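Local coordinates for putative chemotaxis protein (PDB 3H4Y) that probably acts in chemotaxis as a CheX-type phosphatase, removing the phosphoryl group from a CheY-like response regulator, at residues Phe142-His146 against Gly147-Val151; Gly106-Met110 against Gly111-Gln115. All blocks are in the same frame, centred on the assembly; numbering follows the deposited sequence. Where two conformers were deposited one is given.

Contact 2 comes first along the chain, where helix 84-109 ends and the polypeptide turns into strand 114-124; contact 1 follows it, at the turn between strands 137-144 and 147-155. Their centres lie 26 Å apart on opposite sides of the centre of the chain, and their nearest atoms stay about 10 Å from each other. Both reach the six-stranded antiparallel sheet: contact 1 joins two neighbouring inner strands, while contact 2 leads into strand 114-124, outermost within this chain. Both touch helix 10-25, and side chains of contact 2 pack on the far end of strand 147-155, the strand that contact 1 begins, so a hairpin turn and a helix C-cap of the CheX-like fold share one helix and one sheet.

Contact 1: residues Phe142-His146 against Gly147-Val151; sequences FLTNH and GEFTV
Phe142 and Phe149 face each other as an antiparallel hydrogen-bonded pair, two residues along the strands from the similar pair Thr144-Gly147, with the short strand axes 4.8 Å apart at 152°. Phe142 N donates to Phe149 O at 2.7 Å, and Phe149 N returns a bond to Phe142 O. Both phenylalanine side chains leave the sheet on the same face. Their rings are near parallel, with planes at 4°, yet slid so far that they barely overlap; the closer fit is a CH-pi contact, Phe142 CB lying over one face of the Phe149 ring, 3.6 Å from its centroid. This placement follows from chi1 of Phe149 (67°), which sets CG between the backbone N and the carbonyl carbon. Thr144 CG2 meets the edge of the same ring at CE1, and Val151 CG2 packs 3.6 Å from Phe142 CE1. Between strands 137-144 and 147-155 this is a tight beta hairpin, closed by a type I turn from Thr144 to Gly147. Thr144 N donates to Gly147 O and Gly147 N donates back to Thr144 O, leaving Asn145 and His146 as the two-residue loop. Within it Thr144 OG1 accepts from His146 N at 3.1 Å, an ST turn. Gly147 adopts a positive phi, in a backbone conformation that calls for glycine. On the other face of the hairpin Leu143 CD2 approaches Glu148 CB, and in one of its two conformers Glu148 OE2 accepts from Thr150 OG1. Helix 10-25 packs on the phenylalanine face through Thr17 and Leu21, and Phe64 meets the Phe149 ring.

Contact 2: residues Gly106-Met110 against Gly111-Gln115; sequences GLAEM and GMVFQ
A chi1 of -71° places Leu107 CG beside the backbone N, and chi2 of 164° spreads the two methyls to different partners: CD2 toward the CE of Met112, 4.2 Å away, and CD1 toward CD2 of Phe114 at 4.1 Å. Met112, a selenomethionine, bends at chi3, which in one of its two conformers places its terminal methyl beside that leucine branch. Leu107 CD1 reaches the Phe114 ring obliquely; at these separations both are loose apolar contacts. On the outer side of the turn Ala108 CB and Val113 CG2 come within 4.3 Å of each other. The backbone itself closes helix 84-109 with a Schellman motif. Gly111 is the first residue to leave helical angles, and its positive phi of 97° turns the chain so that two amides point back into the last turn. Met112 N donates to Leu107 O at 2.9 Å, and Gly111 N to Ala108 O at 3.1 Å. These bonds occupy carbonyls that the ending helix no longer pairs in its regular pattern. The apolar contact between Leu107 and Met112 joins the residues whose backbones form the first of them. Beyond the cap the chain enters strand 114-124, where Phe114 O accepts from Arg104 of the helix and Gln115 pairs with Thr53 of strand 47-54. Leu107 and Phe114 both pack on Phe153 of strand 147-155 and Met112 on Phe155, while Pro12 and Phe13 of helix 10-25 lie against Leu107.

Contact 1: residues Phe142-His146 against Gly147-Val151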
loop_
_atom_site.group_PDB
_atom_site.type_symbol
_atom_site.label_atom_id
_atom_site.label_comp_id
_atom_site.label_asym_id
_atom_site.label_seq_id
_atom_site.Cartn_x
_atom_site.Cartn_y
_atom_site.Cartn_z
ATOM N N PHE A 142 10.723 4.899 15.215
ATOM C CA PHE A 142 12.067 4.409 15.487
ATOM C C PHE A 142 13.100 5.473 15.073
ATOM O O PHE A 142 12.891 6.226 14.105
ATOM C CB PHE A 142 12.343 3.130 14.697
ATOM C CG PHE A 142 11.569 1.952 15.167
ATOM C CD1 PHE A 142 10.242 1.773 14.780
ATOM C CD2 PHE A 142 12.165 0.975 15.961
ATOM C CE1 PHE A 142 9.534 0.650 15.186
ATOM C CE2 PHE A 142 11.492 -0.139 16.343
ATOM C CZ PHE A 142 10.172 -0.310 15.988
ATOM N N LEU A 143 14.196 5.536 15.828
ATOM C CA LEU A 143 15.320 6.360 15.486
ATOM C C LEU A 143 16.527 5.508 15.093
ATOM O O LEU A 143 16.804 4.455 15.691
ATOM C CB LEU A 143 15.716 7.254 16.670
ATOM C CG LEU A 143 14.875 8.508 16.912
ATOM C CD1 LEU A 143 15.449 9.303 18.080
ATOM C CD2 LEU A 143 14.890 9.400 15.695
ATOM N N THR A 144 17.303 6.018 14.139
ATOM C CA THR A 144 18.599 5.463 13.804
ATOM C C THR A 144 19.565 6.655 13.816
ATOM O O THR A 144 19.137 7.815 13.935
ATOM C CB THR A 144 18.652 4.817 12.412
ATOM O OG1 THR A 144 18.583 5.829 11.400
ATOM C CG2 THR A 144 17.474 3.810 12.196
ATOM N N ASN A 145 20.844 6.357 13.654
ATOM C CA ASN A 145 21.838 7.435 13.583
ATOM C C ASN A 145 21.619 8.391 12.413
ATOM O O ASN A 145 22.117 9.531 12.438
ATOM C CB ASN A 145 23.237 6.862 13.478
ATOM C CG ASN A 145 23.660 6.090 14.710
ATOM O OD1 ASN A 145 23.080 6.219 15.812
ATOM N ND2 ASN A 145 24.668 5.243 14.523
ATOM N N HIS A 146 20.915 7.930 11.382
ATOM C CA HIS A 146 20.647 8.736 10.203
ATOM C C HIS A 146 19.210 9.177 9.981
ATOM O O HIS A 146 18.856 9.569 8.873
ATOM C CB HIS A 146 21.211 8.040 8.958
ATOM C CG HIS A 146 22.687 7.864 9.005
ATOM N ND1 HIS A 146 23.556 8.837 8.580
ATOM C CD2 HIS A 146 23.452 6.861 9.490
ATOM C CE1 HIS A 146 24.797 8.427 8.770
ATOM N NE2 HIS A 146 24.766 7.232 9.313
ATOM N N GLY A 147 18.360 9.088 10.997
ATOM C CA GLY A 147 17.035 9.638 10.876
ATOM C C GLY A 147 15.998 8.789 11.548
ATOM O O GLY A 147 16.326 8.014 12.438
ATOM N N GLU A 148 14.749 8.960 11.124
ATOM C CA GLU A 148 13.592 8.332 11.738
ATOM C C GLU A 148 12.800 7.497 10.728
ATOM O O GLU A 148 12.818 7.768 9.506
ATOM C CB GLU A 148 12.673 9.455 12.257
ATOM C CG GLU A 148 11.458 9.038 13.105
ATOM C CD GLU A 148 10.185 8.639 12.344
ATOM O OE1 GLU A 148 9.975 8.969 11.159
ATOM O OE2 GLU A 148 9.343 7.992 12.983
ATOM N N PHE A 149 12.073 6.524 11.243
ATOM C CA PHE A 149 11.070 5.815 10.457
ATOM C C PHE A 149 9.935 5.402 11.380
ATOM O O PHE A 149 10.139 5.300 12.592
ATOM C CB PHE A 149 11.629 4.653 9.656
ATOM C CG PHE A 149 12.147 3.486 10.485
ATOM C CD1 PHE A 149 13.462 3.435 10.903
ATOM C CD2 PHE A 149 11.329 2.400 10.777
ATOM C CE1 PHE A 149 13.946 2.368 11.614
ATOM C CE2 PHE A 149 11.806 1.324 11.471
ATOM C CZ PHE A 149 13.135 1.299 11.888
ATOM N N THR A 150 8.750 5.184 10.810
ATOM C CA THR A 150 7.573 4.814 11.582
ATOM C C THR A 150 6.963 3.532 11.058
ATOM O O THR A 150 6.719 3.412 9.851
ATOM C CB THR A 150 6.512 5.929 11.569
ATOM O OG1 THR A 150 7.065 7.100 12.171
ATOM C CG2 THR A 150 5.261 5.520 12.297
ATOM N N VAL A 151 6.750 2.589 11.961
ATOM C CA VAL A 151 6.065 1.337 11.661
ATOM C C VAL A 151 4.589 1.443 12.103
ATOM O O VAL A 151 4.298 1.899 13.217
ATOM C CB VAL A 151 6.732 0.118 12.358
ATOM C CG1 VAL A 151 5.895 -1.197 12.131
ATOM C CG2 VAL A 151 8.186 -0.044 11.890
#

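Contact 2: residues Gly106-Met110 against Gly111-Gln115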
loop_
_atom_site.group_PDB
_atom_site.type_symbol
_atom_site.label_atom_id
_atom_site.label_comp_id
_atom_site.label_asym_id
_atom_site.label_seq_id
_atom_site.Cartn_x
_atom_site.Cartn_y
_atom_site.Cartn_z
ATOM N N GLY A 106 5.061 -13.679 15.186
ATOM C CA GLY A 106 4.821 -13.322 16.587
ATOM C C GLY A 106 3.343 -13.140 16.929
ATOM O O GLY A 106 2.871 -13.618 17.967
ATOM N N LEU A 107 2.613 -12.441 16.061
ATOM C CA LEU A 107 1.159 -12.241 16.231
ATOM C C LEU A 107 0.447 -13.596 16.262
ATOM O O LEU A 107 -0.480 -13.797 17.055
ATOM C CB LEU A 107 0.587 -11.363 15.119
ATOM C CG LEU A 107 0.997 -9.908 15.208
ATOM C CD1 LEU A 107 0.715 -9.245 13.863
ATOM C CD2 LEU A 107 0.316 -9.158 16.345
ATOM N N ALA A 108 0.869 -14.535 15.416
ATOM C CA ALA A 108 0.239 -15.870 15.366
ATOM C C ALA A 108 0.450 -16.632 16.676
ATOM O O ALA A 108 -0.472 -17.339 17.141
ATOM C CB ALA A 108 0.752 -16.674 14.164
ATOM N N GLU A 109 1.612 -16.465 17.296
ATOM C CA GLU A 109 1.880 -16.991 18.662
ATOM C C GLU A 109 0.977 -16.352 19.729
ATOM O O GLU A 109 0.653 -16.993 20.741
ATOM C CB GLU A 109 3.357 -16.827 19.023
ATOM C CG GLU A 109 4.259 -17.715 18.159
ATOM C CD GLU A 109 5.743 -17.356 18.247
ATOM O OE1 GLU A 109 6.090 -16.399 18.981
ATOM O OE2 GLU A 109 6.558 -18.031 17.564
HETATM N N MSE A 110 0.552 -15.112 19.487
HETATM C CA MSE A 110 -0.358 -14.402 20.375
HETATM C C MSE A 110 -1.820 -14.709 20.046
HETATM O O MSE A 110 -2.705 -14.122 20.651
HETATM C CB MSE A 110 -0.107 -12.887 20.291
HETATM C CG MSE A 110 1.208 -12.489 20.872
HETATM SE SE MSE A 110 1.524 -10.599 20.422
HETATM C CE MSE A 110 0.190 -9.777 21.489
ATOM N N GLY A 111 -2.068 -15.573 19.070
ATOM C CA GLY A 111 -3.420 -15.970 18.701
ATOM C C GLY A 111 -4.076 -15.255 17.533
ATOM O O GLY A 111 -5.266 -15.459 17.272
HETATM N N MSE A 112 -3.317 -14.430 16.827
HETATM C CA MSE A 112 -3.841 -13.719 15.669
HETATM C C MSE A 112 -3.093 -14.100 14.416
HETATM O O MSE A 112 -1.970 -13.688 14.218
HETATM C CB MSE A 112 -3.753 -12.228 15.879
HETATM C CG MSE A 112 -4.953 -11.690 16.572
HETATM SE SE MSE A 112 -4.817 -9.808 16.463
HETATM C CE MSE A 112 -3.527 -9.568 17.867
ATOM N N VAL A 113 -3.743 -14.896 13.580
ATOM C CA VAL A 113 -3.143 -15.403 12.350
ATOM C C VAL A 113 -3.511 -14.533 11.161
ATOM O O VAL A 113 -4.693 -14.365 10.841
ATOM C CB VAL A 113 -3.628 -16.802 12.061
ATOM C CG1 VAL A 113 -3.006 -17.316 10.791
ATOM C CG2 VAL A 113 -3.275 -17.731 13.264
ATOM N N PHE A 114 -2.459 -13.982 10.539
ATOM C CA PHE A 114 -2.563 -13.159 9.337
ATOM C C PHE A 114 -1.679 -13.700 8.242
ATOM O O PHE A 114 -0.525 -14.077 8.505
ATOM C CB PHE A 114 -2.048 -11.759 9.608
ATOM C CG PHE A 114 -2.880 -10.934 10.538
ATOM C CD1 PHE A 114 -4.023 -10.265 10.077
ATOM C CD2 PHE A 114 -2.490 -10.775 11.853
ATOM C CE1 PHE A 114 -4.743 -9.461 10.910
ATOM C CE2 PHE A 114 -3.232 -9.981 12.734
ATOM C CZ PHE A 114 -4.357 -9.319 12.278
ATOM N N GLN A 115 -2.203 -13.665 7.028
ATOM C CA GLN A 115 -1.444 -13.829 5.804
ATOM C C GLN A 115 -1.012 -12.427 5.336
ATOM O O GLN A 115 -1.639 -11.420 5.677
ATOM C CB GLN A 115 -2.316 -14.496 4.743
ATOM C CG GLN A 115 -2.522 -16.042 4.964
ATOM C CD GLN A 115 -3.292 -16.459 6.247
ATOM O OE1 GLN A 115 -4.500 -16.232 6.373
ATOM N NE2 GLN A 115 -2.592 -17.141 7.169
#